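Local coordinates for protein diguanylate cyclase TpbB (Pseudomonas aeruginosa, PDB 4IOB) that catalyses, through this GGDEF domain, the magnesium-dependent condensation of two GTP molecules into the second messenger cyclic di-GMP, which promotes biofilm formation, at residues A[16-21]-A[131-136]; A[28-33]-A[138-143]; A[90-95]-A[121-126]; A[104-109]-A[114-119]; A[127-132]-A[155-160]. All coordinates share one frame; numbering follows the deposited sequence.

Contact 1. Residues A[16-21]-A[131-136]; sequences RALRDA and DTPAAL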
# COMPACT_ATOMS: atom_id res chain seq x y z
N ARG A 16 -13.53 1.90 -12.26
CA ARG A 16 -13.34 1.59 -13.67
C ARG A 16 -12.48 0.35 -13.88
O ARG A 16 -12.75 -0.46 -14.77
CB ARG A 16 -12.73 2.80 -14.39
CG ARG A 16 -13.77 3.76 -14.94
CD ARG A 16 -13.56 5.17 -14.41
NE ARG A 16 -12.15 5.53 -14.31
CZ ARG A 16 -11.69 6.62 -13.70
NH1 ARG A 16 -12.54 7.47 -13.14
NH2 ARG A 16 -10.39 6.86 -13.66
N ALA A 17 -11.45 0.19 -13.05
CA ALA A 17 -10.60 -1.00 -13.12
C ALA A 17 -11.41 -2.24 -12.77
O ALA A 17 -11.20 -3.31 -13.33
CB ALA A 17 -9.41 -0.85 -12.18
N LEU A 18 -12.35 -2.08 -11.84
CA LEU A 18 -13.20 -3.18 -11.41
C LEU A 18 -14.11 -3.61 -12.55
O LEU A 18 -14.30 -4.80 -12.79
CB LEU A 18 -14.03 -2.76 -10.19
CG LEU A 18 -14.48 -3.89 -9.25
CD1 LEU A 18 -13.28 -4.68 -8.75
CD2 LEU A 18 -15.28 -3.32 -8.08
N ARG A 19 -14.68 -2.63 -13.25
CA ARG A 19 -15.49 -2.90 -14.44
C ARG A 19 -14.67 -3.66 -15.47
O ARG A 19 -15.00 -4.79 -15.84
CB ARG A 19 -16.00 -1.60 -15.04
CG ARG A 19 -17.30 -1.10 -14.42
CD ARG A 19 -17.50 0.38 -14.69
NE ARG A 19 -18.92 0.75 -14.71
CZ ARG A 19 -19.38 1.97 -14.47
NH1 ARG A 19 -18.53 2.95 -14.18
NH2 ARG A 19 -20.68 2.21 -14.51
N ASP A 20 -13.60 -3.03 -15.95
CA ASP A 20 -12.71 -3.65 -16.92
C ASP A 20 -12.46 -5.11 -16.55
O ASP A 20 -12.55 -6.00 -17.40
CB ASP A 20 -11.38 -2.89 -16.98
CG ASP A 20 -10.43 -3.46 -18.01
OD1 ASP A 20 -10.82 -4.43 -18.71
OD2 ASP A 20 -9.30 -2.95 -18.13
N ALA A 21 -12.15 -5.35 -15.28
CA ALA A 21 -11.87 -6.69 -14.79
C ALA A 21 -13.06 -7.62 -14.98
O ALA A 21 -12.92 -8.73 -15.49
CB ALA A 21 -11.44 -6.65 -13.33
N ASP A 131 -16.55 -7.84 -4.28
CA ASP A 131 -17.02 -7.61 -5.64
C ASP A 131 -17.12 -6.12 -5.98
O ASP A 131 -17.30 -5.75 -7.14
CB ASP A 131 -18.37 -8.30 -5.86
CG ASP A 131 -19.29 -8.19 -4.66
OD1 ASP A 131 -18.79 -7.87 -3.56
OD2 ASP A 131 -20.50 -8.43 -4.82
N THR A 132 -17.01 -5.27 -4.96
CA THR A 132 -17.13 -3.83 -5.17
C THR A 132 -16.00 -3.04 -4.52
O THR A 132 -15.31 -3.54 -3.64
CB THR A 132 -18.48 -3.29 -4.64
OG1 THR A 132 -18.58 -3.54 -3.23
CG2 THR A 132 -19.64 -3.97 -5.36
N PRO A 133 -15.80 -1.78 -4.97
CA PRO A 133 -14.75 -0.90 -4.49
C PRO A 133 -14.76 -0.75 -2.97
O PRO A 133 -13.75 -1.02 -2.31
CB PRO A 133 -15.09 0.44 -5.14
CG PRO A 133 -15.84 0.08 -6.37
CD PRO A 133 -16.63 -1.15 -6.01
N ALA A 134 -15.89 -0.33 -2.42
CA ALA A 134 -16.02 -0.13 -0.98
C ALA A 134 -15.50 -1.32 -0.19
O ALA A 134 -14.54 -1.21 0.57
CB ALA A 134 -17.47 0.16 -0.61
N ALA A 135 -16.14 -2.47 -0.38
CA ALA A 135 -15.77 -3.69 0.35
C ALA A 135 -14.31 -4.06 0.13
O ALA A 135 -13.60 -4.43 1.07
CB ALA A 135 -16.68 -4.84 -0.05
N LEU A 136 -13.86 -3.97 -1.12
CA LEU A 136 -12.49 -4.32 -1.47
C LEU A 136 -11.50 -3.43 -0.71
O LEU A 136 -10.41 -3.87 -0.34
CB LEU A 136 -12.27 -4.20 -2.97
CG LEU A 136 -11.06 -4.96 -3.55
CD1 LEU A 136 -11.15 -6.44 -3.21
CD2 LEU A 136 -10.97 -4.75 -5.05
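Leu-18 meets the start of helix 133-150 mainly with one methyl branch, CD2. This CD2 lies 3.3 Å from CD of the Pro-133 ring and equally near the carbonyl O of Asp-131, and it also reaches CA of Thr-132, so a single methyl group covers the bend where loop turns into helix. The other branch is turned to the interior, where CD1 comes 4.4 Å from CD2 of Leu-136 in a looser touch. Placing both branches this way depends on chi1 of -154°, which swings CG to the side remote from the backbone N. Two helices that pack on one face of the central sheet of the GGDEF domain are thus joined at their margins: helix 7-23, which leads into strand 27-35, and helix 133-150, which follows strand 119-126. Leu-28 and Tyr-126 supply the floor from those strands, each touched by both Leu-18 and Leu-136. Pro-133 leans in addition on Leu-14 and Ser-15, one turn earlier in the first helix. Within the second helix, the bond from Leu-136 N to Thr-132 O (2.9 Å) closes the opening turn, from which Pro-133 and Leu-136 both reach Leu-18.

Contact 2. Residues A[28-33]-A[138-143]; sequences LAVLFI and HDADMA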
# COMPACT_ATOMS: atom_id res chain seq x y z
N LEU A 28 -8.04 -8.14 -10.20
CA LEU A 28 -7.39 -6.93 -9.71
C LEU A 28 -7.24 -7.00 -8.20
O LEU A 28 -8.01 -7.68 -7.52
CB LEU A 28 -8.18 -5.68 -10.11
CG LEU A 28 -9.47 -5.38 -9.33
CD1 LEU A 28 -9.15 -5.02 -7.89
CD2 LEU A 28 -10.23 -4.25 -10.01
N ALA A 29 -6.24 -6.31 -7.67
CA ALA A 29 -5.97 -6.33 -6.24
C ALA A 29 -5.81 -4.92 -5.68
O ALA A 29 -5.36 -4.01 -6.37
CB ALA A 29 -4.73 -7.16 -5.94
N VAL A 30 -6.20 -4.76 -4.42
CA VAL A 30 -5.98 -3.52 -3.70
C VAL A 30 -5.08 -3.79 -2.51
O VAL A 30 -5.40 -4.60 -1.64
CB VAL A 30 -7.31 -2.91 -3.20
CG1 VAL A 30 -7.03 -1.77 -2.24
CG2 VAL A 30 -8.15 -2.45 -4.37
N LEU A 31 -3.94 -3.11 -2.48
CA LEU A 31 -2.99 -3.24 -1.38
C LEU A 31 -3.00 -2.00 -0.51
O LEU A 31 -2.99 -0.87 -1.01
CB LEU A 31 -1.58 -3.47 -1.91
CG LEU A 31 -1.17 -4.87 -2.37
CD1 LEU A 31 -2.14 -5.41 -3.41
CD2 LEU A 31 0.25 -4.84 -2.91
N PHE A 32 -3.02 -2.20 0.80
CA PHE A 32 -2.92 -1.12 1.77
C PHE A 32 -1.57 -1.17 2.45
O PHE A 32 -1.18 -2.21 2.99
CB PHE A 32 -4.00 -1.27 2.83
CG PHE A 32 -5.20 -0.40 2.61
CD1 PHE A 32 -5.49 0.63 3.49
CD2 PHE A 32 -6.04 -0.61 1.52
CE1 PHE A 32 -6.59 1.43 3.29
CE2 PHE A 32 -7.14 0.20 1.32
CZ PHE A 32 -7.42 1.22 2.21
N ILE A 33 -0.86 -0.05 2.46
CA ILE A 33 0.46 -0.02 3.08
C ILE A 33 0.49 0.96 4.25
O ILE A 33 0.16 2.14 4.09
CB ILE A 33 1.54 0.35 2.05
CG1 ILE A 33 1.32 -0.43 0.75
CG2 ILE A 33 2.93 0.10 2.61
CD1 ILE A 33 2.35 -0.15 -0.32
N HIS A 138 -12.33 -1.87 2.24
CA HIS A 138 -12.54 -2.23 3.64
C HIS A 138 -11.81 -3.49 3.99
O HIS A 138 -11.27 -3.63 5.08
CB HIS A 138 -14.03 -2.39 3.93
CG HIS A 138 -14.33 -2.92 5.31
ND1 HIS A 138 -14.23 -2.16 6.42
CD2 HIS A 138 -14.73 -4.18 5.74
CE1 HIS A 138 -14.56 -2.89 7.50
NE2 HIS A 138 -14.86 -4.13 7.08
N ASP A 139 -11.78 -4.44 3.05
CA ASP A 139 -11.08 -5.70 3.25
C ASP A 139 -9.58 -5.49 3.34
O ASP A 139 -8.91 -6.05 4.22
CB ASP A 139 -11.42 -6.69 2.13
CG ASP A 139 -12.87 -7.13 2.16
OD1 ASP A 139 -13.61 -6.68 3.05
OD2 ASP A 139 -13.26 -7.93 1.28
N ALA A 140 -9.04 -4.68 2.44
CA ALA A 140 -7.62 -4.37 2.45
C ALA A 140 -7.26 -3.59 3.71
O ALA A 140 -6.13 -3.67 4.21
CB ALA A 140 -7.24 -3.57 1.21
N ASP A 141 -8.23 -2.84 4.23
CA ASP A 141 -8.04 -2.05 5.43
C ASP A 141 -7.95 -2.95 6.66
O ASP A 141 -7.04 -2.82 7.48
CB ASP A 141 -9.19 -1.05 5.60
CG ASP A 141 -8.91 -0.00 6.65
OD1 ASP A 141 -7.76 0.06 7.14
OD2 ASP A 141 -9.83 0.77 6.99
N MET A 142 -8.90 -3.88 6.78
CA MET A 142 -8.94 -4.78 7.92
C MET A 142 -7.77 -5.76 7.92
O MET A 142 -7.17 -6.02 8.96
CB MET A 142 -10.27 -5.54 7.96
CG MET A 142 -11.49 -4.65 8.09
SD MET A 142 -11.39 -3.52 9.49
CE MET A 142 -11.25 -4.68 10.85
N ALA A 143 -7.45 -6.30 6.75
CA ALA A 143 -6.32 -7.21 6.62
C ALA A 143 -5.03 -6.49 6.97
O ALA A 143 -4.07 -7.11 7.43
CB ALA A 143 -6.26 -7.77 5.20
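Ala-140 and Phe-32 make the main apolar contact, CB of the alanine standing 3.2 Å from CD2 of the ring in a slanting approach. The same methyl group reaches CG1 of Val-30 at 3.9 Å; with chi1 near 169° this branch lies opposite the backbone N and can meet the helix. A second kind of contact sets side chain against backbone. Val-30 O approaches Ala-140 CB at 3.5 Å, and in return Phe-32 CB lies 3.5 Å from Ala-140 O, so strand and helix touch through main-chain atoms as well. Third comes the aromatic face: Asp-141 N sits 4.1 Å above the plane of the Phe-32 ring, over its centre, while on the same face Asp-141 OD1 comes only to 4.3 Å from CE1 at the rim. No hydrogen bond crosses the interface. A residue as small as alanine suits the 7.6 Å between the segment axes, which are inclined by 38°. In this helix-on-sheet layer of the GGDEF domain, helix 133-150 covers the central strand 27-35, flanked by strands 78-86 and 119-126; Leu-136 and Leu-137 add to the cover on Val-30, Met-144 to that on Phe-32, and Ala-140 also rests on Ala-124.

Contact 3. Residues A[90-95]-A[121-126]; sequences ADALRI and IGIALY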
# COMPACT_ATOMS: atom_id res chain seq x y z
N ALA A 90 -1.05 -14.63 -6.61
CA ALA A 90 0.38 -14.85 -6.38
C ALA A 90 1.18 -13.60 -6.74
O ALA A 90 2.08 -13.20 -6.01
CB ALA A 90 0.87 -16.05 -7.17
N ASP A 91 0.84 -13.00 -7.88
CA ASP A 91 1.51 -11.78 -8.32
C ASP A 91 1.35 -10.67 -7.30
O ASP A 91 2.31 -9.98 -6.96
CB ASP A 91 0.96 -11.33 -9.67
CG ASP A 91 1.39 -12.23 -10.81
OD1 ASP A 91 2.13 -13.21 -10.55
OD2 ASP A 91 0.99 -11.97 -11.97
N ALA A 92 0.13 -10.49 -6.80
CA ALA A 92 -0.15 -9.48 -5.79
C ALA A 92 0.74 -9.66 -4.57
O ALA A 92 1.27 -8.69 -4.03
CB ALA A 92 -1.62 -9.52 -5.39
N LEU A 93 0.91 -10.91 -4.15
CA LEU A 93 1.77 -11.22 -3.02
C LEU A 93 3.23 -10.99 -3.39
O LEU A 93 4.04 -10.60 -2.55
CB LEU A 93 1.56 -12.67 -2.57
CG LEU A 93 0.19 -13.02 -2.00
CD1 LEU A 93 0.06 -14.53 -1.79
CD2 LEU A 93 -0.06 -12.28 -0.69
N ARG A 94 3.56 -11.24 -4.65
CA ARG A 94 4.91 -11.06 -5.15
C ARG A 94 5.32 -9.59 -5.10
O ARG A 94 6.42 -9.26 -4.66
CB ARG A 94 5.01 -11.58 -6.59
CG ARG A 94 6.41 -11.56 -7.18
CD ARG A 94 7.19 -12.80 -6.78
N ILE A 95 4.42 -8.73 -5.56
CA ILE A 95 4.68 -7.29 -5.56
C ILE A 95 4.80 -6.75 -4.14
O ILE A 95 5.64 -5.90 -3.86
CB ILE A 95 3.57 -6.52 -6.31
CG1 ILE A 95 3.53 -6.95 -7.78
CG2 ILE A 95 3.79 -5.02 -6.19
CD1 ILE A 95 2.48 -6.23 -8.60
N ILE A 121 1.38 -4.40 4.97
CA ILE A 121 0.48 -4.39 3.82
C ILE A 121 -0.70 -5.34 3.98
O ILE A 121 -0.54 -6.49 4.39
CB ILE A 121 1.23 -4.73 2.52
CG1 ILE A 121 2.47 -3.85 2.37
CG2 ILE A 121 0.31 -4.58 1.32
CD1 ILE A 121 3.31 -4.18 1.15
N GLY A 122 -1.89 -4.85 3.64
CA GLY A 122 -3.10 -5.67 3.65
C GLY A 122 -3.63 -5.82 2.23
O GLY A 122 -4.00 -4.84 1.59
N ILE A 123 -3.67 -7.06 1.75
CA ILE A 123 -4.02 -7.32 0.35
C ILE A 123 -5.44 -7.84 0.18
O ILE A 123 -5.80 -8.89 0.71
CB ILE A 123 -3.04 -8.32 -0.28
CG1 ILE A 123 -1.59 -7.89 -0.00
CG2 ILE A 123 -3.30 -8.45 -1.77
CD1 ILE A 123 -0.56 -8.89 -0.47
N ALA A 124 -6.24 -7.10 -0.58
CA ALA A 124 -7.60 -7.51 -0.91
C ALA A 124 -7.70 -7.84 -2.40
O ALA A 124 -7.16 -7.11 -3.23
CB ALA A 124 -8.60 -6.43 -0.54
N LEU A 125 -8.38 -8.93 -2.72
CA LEU A 125 -8.43 -9.41 -4.10
C LEU A 125 -9.82 -9.39 -4.70
O LEU A 125 -10.82 -9.55 -4.00
CB LEU A 125 -7.86 -10.83 -4.18
CG LEU A 125 -6.37 -11.00 -3.91
CD1 LEU A 125 -6.02 -12.48 -3.73
CD2 LEU A 125 -5.55 -10.39 -5.03
N TYR A 126 -9.88 -9.20 -6.02
CA TYR A 126 -11.13 -9.33 -6.76
C TYR A 126 -11.02 -10.47 -7.76
O TYR A 126 -10.00 -10.62 -8.43
CB TYR A 126 -11.49 -8.03 -7.48
CG TYR A 126 -12.67 -8.18 -8.40
CD1 TYR A 126 -13.97 -7.98 -7.93
CD2 TYR A 126 -12.51 -8.54 -9.73
CE1 TYR A 126 -15.06 -8.12 -8.77
CE2 TYR A 126 -13.59 -8.69 -10.57
CZ TYR A 126 -14.86 -8.47 -10.09
OH TYR A 126 -15.94 -8.62 -10.92
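Ile-123 receives Ala-92 and Leu-93 of helix 89-102, which packs on the face of the GGDEF-domain sheet that bears Ala-29, Leu-31, Ile-123 and Leu-125, the reverse of the face covered by helix 133-150. This is the layered alpha/beta arrangement of the domain, with helices on both faces of a mixed sheet. The helix runs roughly antiparallel to strand 121-126, the segment directions being 159° apart, and the axes stay 9.7 Å from each other.

The closer part of the contact lies between branched side chains. Leu-93 CD2 comes within 3.4 Å of Ile-123 CD1, the leucine leaning obliquely over the isoleucine. Although its CB does not face the strand, chi1 of -65° and an extended chi2 carry CD2 to it.

The touch made by Ala-92, one residue earlier, is looser: it faces the sheet directly but is short. Its CB rests over Leu-125 CD2 at 4.0 Å and Ile-123 CG2 at 4.1 Å, lying between the two, and it also touches Ala-29, Leu-83 and Leu-86 of strands 27-35 and 78-86. Leu-93 and Leu-125 are partly exposed, and Ala-90, two residues before Ala-92, points its methyl group away from the strand. Leu-157 of the last strand continues the packing, touching Leu-93, Ile-123 and Leu-125 alike. The same CD1 of Ile-123 that meets Leu-93 also lies 4.0 Å from the carbonyl O of Ala-92.

Contact 4. Residues A[104-109]-A[114-119]; sequences QAPIRL and TVSTSL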
# COMPACT_ATOMS: atom_id res chain seq x y z
N GLN A 104 13.87 -2.49 3.41
CA GLN A 104 14.91 -3.09 4.23
C GLN A 104 16.15 -2.20 4.27
O GLN A 104 16.96 -2.28 5.20
CB GLN A 104 15.26 -4.48 3.72
CG GLN A 104 15.99 -5.35 4.73
CD GLN A 104 16.00 -6.82 4.33
OE1 GLN A 104 15.43 -7.12 3.17
NE2 GLN A 104 16.52 -7.67 5.06
N ALA A 105 16.30 -1.35 3.26
CA ALA A 105 17.41 -0.41 3.21
C ALA A 105 17.06 0.87 3.97
O ALA A 105 16.00 1.46 3.74
CB ALA A 105 17.77 -0.09 1.77
N PRO A 106 17.95 1.30 4.88
CA PRO A 106 17.73 2.47 5.73
C PRO A 106 17.42 3.73 4.93
O PRO A 106 17.87 3.87 3.79
CB PRO A 106 19.07 2.62 6.45
CG PRO A 106 19.65 1.25 6.46
CD PRO A 106 19.23 0.64 5.16
N ILE A 107 16.66 4.64 5.53
CA ILE A 107 16.33 5.91 4.89
C ILE A 107 17.22 7.04 5.41
O ILE A 107 17.20 7.36 6.59
CB ILE A 107 14.85 6.29 5.12
CG1 ILE A 107 13.93 5.30 4.42
CG2 ILE A 107 14.59 7.71 4.64
CD1 ILE A 107 12.46 5.62 4.57
N ARG A 108 17.99 7.63 4.50
CA ARG A 108 18.89 8.72 4.86
C ARG A 108 18.13 10.03 4.98
O ARG A 108 17.52 10.50 4.02
CB ARG A 108 19.98 8.86 3.80
CG ARG A 108 20.62 7.54 3.38
N LEU A 109 18.15 10.62 6.17
CA LEU A 109 17.47 11.90 6.40
C LEU A 109 18.28 13.06 5.84
O LEU A 109 19.36 12.87 5.28
CB LEU A 109 17.19 12.10 7.89
CG LEU A 109 16.12 11.20 8.50
CD1 LEU A 109 15.96 11.46 9.99
CD2 LEU A 109 14.79 11.39 7.78
N THR A 114 20.01 8.30 9.86
CA THR A 114 19.34 7.20 9.17
C THR A 114 18.11 6.74 9.93
O THR A 114 18.07 6.79 11.16
CB THR A 114 20.29 6.01 8.96
OG1 THR A 114 19.62 4.98 8.23
CG2 THR A 114 20.75 5.46 10.31
N VAL A 115 17.10 6.28 9.19
CA VAL A 115 15.87 5.79 9.80
C VAL A 115 15.39 4.52 9.11
O VAL A 115 15.04 4.54 7.93
CB VAL A 115 14.75 6.85 9.76
CG1 VAL A 115 13.46 6.28 10.34
CG2 VAL A 115 15.17 8.10 10.50
N SER A 116 15.37 3.42 9.86
CA SER A 116 14.92 2.14 9.32
C SER A 116 13.47 1.87 9.72
O SER A 116 13.13 1.88 10.90
CB SER A 116 15.82 1.01 9.81
OG SER A 116 17.15 1.17 9.34
N THR A 117 12.62 1.64 8.72
CA THR A 117 11.21 1.39 8.97
C THR A 117 10.71 0.19 8.17
O THR A 117 11.38 -0.27 7.24
CB THR A 117 10.34 2.61 8.62
OG1 THR A 117 10.54 2.97 7.25
CG2 THR A 117 10.71 3.79 9.51
N SER A 118 9.55 -0.32 8.55
CA SER A 118 8.95 -1.46 7.86
C SER A 118 7.59 -1.07 7.28
O SER A 118 6.98 -0.09 7.71
CB SER A 118 8.79 -2.64 8.81
OG SER A 118 10.05 -3.03 9.35
N LEU A 119 7.13 -1.84 6.30
CA LEU A 119 5.83 -1.60 5.69
C LEU A 119 4.87 -2.75 5.96
O LEU A 119 5.17 -3.91 5.66
CB LEU A 119 5.98 -1.38 4.18
CG LEU A 119 6.57 -0.04 3.75
CD1 LEU A 119 6.66 0.04 2.23
CD2 LEU A 119 5.75 1.12 4.30
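Ile-107 and Val-115 exchange both of their backbone polar groups. Ile-107 N donates to Val-115 O at 2.9 Å with an N-H...O angle of 156°. The return bond, Val-115 N to Ile-107 O, measures 2.8 Å. Ile-107 O has a further neighbour in Thr-114 CA, 3.4 Å away, in a CA-H...O contact. Such reciprocal bonding defines a hydrogen-bonded antiparallel pair, here in a small beta hairpin that stands apart from the main sheet of the GGDEF domain; Arg-108 and Thr-114 form the adjoining non-hydrogen-bonded pair. Ahead of the first strand the carbonyls of Ala-105 and Pro-106 are taken up by Arg-60, whose NH1 and NH2 bind one each, tying the hairpin to helix 47-62. The Thr-114 and Pro-106 side chains lie side by side, OG1 next to CB, with no hydrogen bond. Apolar groups gather on the Ile-107 and Val-115 face: Leu-109 CD1 meets Val-115 CG2 at 3.5 Å, and Leu-45, Thr-52 and Val-53 lie behind them. Farther along, the Thr-117 side chain comes within about 4 Å of that of Ser-35, a magnesium-binding residue, and Ser-118 pairs through its backbone with Asp-36.

Contact 5. Residues A[127-132]-A[155-160]; sequences PEHADT and RRLAEL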
# COMPACT_ATOMS: atom_id res chain seq x y z
N PRO A 127 -12.09 -11.27 -7.88
CA PRO A 127 -13.31 -11.07 -7.13
C PRO A 127 -13.41 -11.96 -5.90
O PRO A 127 -14.48 -12.08 -5.31
CB PRO A 127 -14.39 -11.47 -8.14
CG PRO A 127 -13.73 -12.49 -9.02
CD PRO A 127 -12.23 -12.38 -8.84
N GLU A 128 -12.30 -12.59 -5.52
CA GLU A 128 -12.30 -13.53 -4.41
C GLU A 128 -12.88 -12.94 -3.12
O GLU A 128 -13.84 -13.48 -2.57
CB GLU A 128 -10.88 -14.07 -4.15
N HIS A 129 -12.29 -11.85 -2.65
CA HIS A 129 -12.71 -11.26 -1.38
C HIS A 129 -13.94 -10.40 -1.52
O HIS A 129 -14.94 -10.63 -0.85
CB HIS A 129 -11.58 -10.44 -0.76
CG HIS A 129 -10.30 -11.22 -0.58
ND1 HIS A 129 -8.99 -10.94 -0.96
CD2 HIS A 129 -10.26 -12.42 0.04
CE1 HIS A 129 -8.22 -11.96 -0.56
NE2 HIS A 129 -8.99 -12.87 0.05
N ALA A 130 -13.87 -9.40 -2.39
CA ALA A 130 -14.97 -8.46 -2.55
C ALA A 130 -15.29 -8.19 -4.01
O ALA A 130 -14.43 -8.28 -4.88
CB ALA A 130 -14.66 -7.16 -1.82
N ASP A 131 -16.55 -7.84 -4.28
CA ASP A 131 -17.02 -7.61 -5.64
C ASP A 131 -17.12 -6.12 -5.98
O ASP A 131 -17.30 -5.75 -7.14
CB ASP A 131 -18.37 -8.30 -5.86
CG ASP A 131 -19.29 -8.19 -4.66
OD1 ASP A 131 -18.79 -7.87 -3.56
OD2 ASP A 131 -20.50 -8.43 -4.82
N THR A 132 -17.01 -5.27 -4.96
CA THR A 132 -17.13 -3.83 -5.17
C THR A 132 -16.00 -3.04 -4.52
O THR A 132 -15.31 -3.54 -3.64
CB THR A 132 -18.48 -3.29 -4.64
OG1 THR A 132 -18.58 -3.54 -3.23
CG2 THR A 132 -19.64 -3.97 -5.36
N ARG A 155 3.04 -8.64 5.11
CA ARG A 155 1.87 -8.51 4.25
C ARG A 155 0.83 -9.54 4.68
O ARG A 155 1.18 -10.59 5.22
CB ARG A 155 2.27 -8.74 2.79
CG ARG A 155 3.26 -9.88 2.63
CD ARG A 155 3.04 -10.62 1.32
NE ARG A 155 3.70 -11.92 1.35
CZ ARG A 155 3.29 -12.95 2.09
NH1 ARG A 155 2.22 -12.82 2.86
NH2 ARG A 155 3.94 -14.10 2.06
N ARG A 156 -0.44 -9.24 4.42
CA ARG A 156 -1.52 -10.10 4.89
C ARG A 156 -2.70 -10.09 3.93
O ARG A 156 -3.22 -9.03 3.57
CB ARG A 156 -1.96 -9.66 6.29
CG ARG A 156 -3.35 -10.13 6.70
CD ARG A 156 -3.33 -11.56 7.22
NE ARG A 156 -4.49 -11.83 8.07
CZ ARG A 156 -5.73 -11.99 7.61
NH1 ARG A 156 -5.97 -11.91 6.31
NH2 ARG A 156 -6.73 -12.23 8.45
N LEU A 157 -3.12 -11.28 3.51
CA LEU A 157 -4.28 -11.41 2.64
C LEU A 157 -5.56 -11.51 3.45
O LEU A 157 -5.69 -12.36 4.33
CB LEU A 157 -4.15 -12.63 1.73
CG LEU A 157 -3.31 -12.44 0.46
CD1 LEU A 157 -3.13 -13.77 -0.25
CD2 LEU A 157 -3.96 -11.42 -0.46
N ALA A 158 -6.52 -10.63 3.14
CA ALA A 158 -7.79 -10.63 3.84
C ALA A 158 -8.44 -12.00 3.82
O ALA A 158 -8.22 -12.80 2.91
CB ALA A 158 -8.72 -9.59 3.24
N GLU A 159 -9.24 -12.26 4.84
CA GLU A 159 -10.17 -13.38 4.86
C GLU A 159 -11.25 -12.98 5.86
O GLU A 159 -11.04 -12.08 6.67
CB GLU A 159 -9.48 -14.68 5.29
CG GLU A 159 -10.24 -15.94 4.90
CD GLU A 159 -10.37 -16.09 3.39
OE1 GLU A 159 -11.51 -15.98 2.88
OE2 GLU A 159 -9.35 -16.32 2.72
N LEU A 160 -12.40 -13.63 5.78
CA LEU A 160 -13.55 -13.21 6.58
C LEU A 160 -13.17 -12.76 7.99
O LEU A 160 -12.56 -13.52 8.75
CB LEU A 160 -14.60 -14.32 6.62
CG LEU A 160 -14.75 -15.08 5.30
CD1 LEU A 160 -14.71 -14.11 4.13
CD2 LEU A 160 -13.66 -16.13 5.17
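The imidazole of His-129 is the flat group on which this contact turns. Ala-158 covers one face, its CB 4.4 Å from ND1, and the carbonyl O of the same residue stands above the plane on that same side. At the rim, near the ring plane, are Leu-157 CD2, 4.3 Å from CE1, and the carboxylate of Glu-159, whose OE2 is 4.4 Å from NE2. The ring therefore has a methyl group and a carbonyl over it and an apolar and an acidic neighbour around it.

Torsion accounts for the placement: chi1 of -55° sets CG opposite the carbonyl carbon of His-129 and directs the ring from the 127-132 loop to the strand end. The loop itself begins with a cis peptide before Pro-127, joins strand 119-126 to helix 133-150, and so belongs to the beta-alpha-beta crossover that ends in the parallel neighbour strand 155-157. His-129 links the loop leaving the first strand with the chain just after the second, both at the C-terminal ends of the parallel strands. Asp-139 of the crossover helix touches both His-129 and Ala-158.

The polar partner that settles the ring is Leu-125, whose backbone N is hydrogen-bonded to ND1. Ala-158 O, although 3.0 Å from NE2, lies at a poor angle for a hydrogen bond. Because a backbone amide can only donate, ND1 must act as acceptor; this probably disfavours a charged ring despite the carboxylate of Glu-159, which makes no salt bridge.

Overall arrangement
Four of the five contacts surround the central sheet of the GGDEF domain. Contacts 2, 3 and 5 lie with centres 7 to 9 Å apart, around neighbouring strands 27-35, 119-126 and 155-157. Contacts 1 and 2 share helix 133-150 on one face, while contact 3 places helix 89-102 on the other. Contact 5 overlaps contact 1 at Asp-131 and Thr-132 and joins the loop after strand 119-126 to the chain at the end of strand 155-157. Contact 4 stands apart, about 33 Å from contact 1 between centres, nested along the chain inside the loops closed by contacts 1, 2 and 3. Its hairpin lies toward the magnesium-binding Ser-35, whereas contact 1 marks the distant edge.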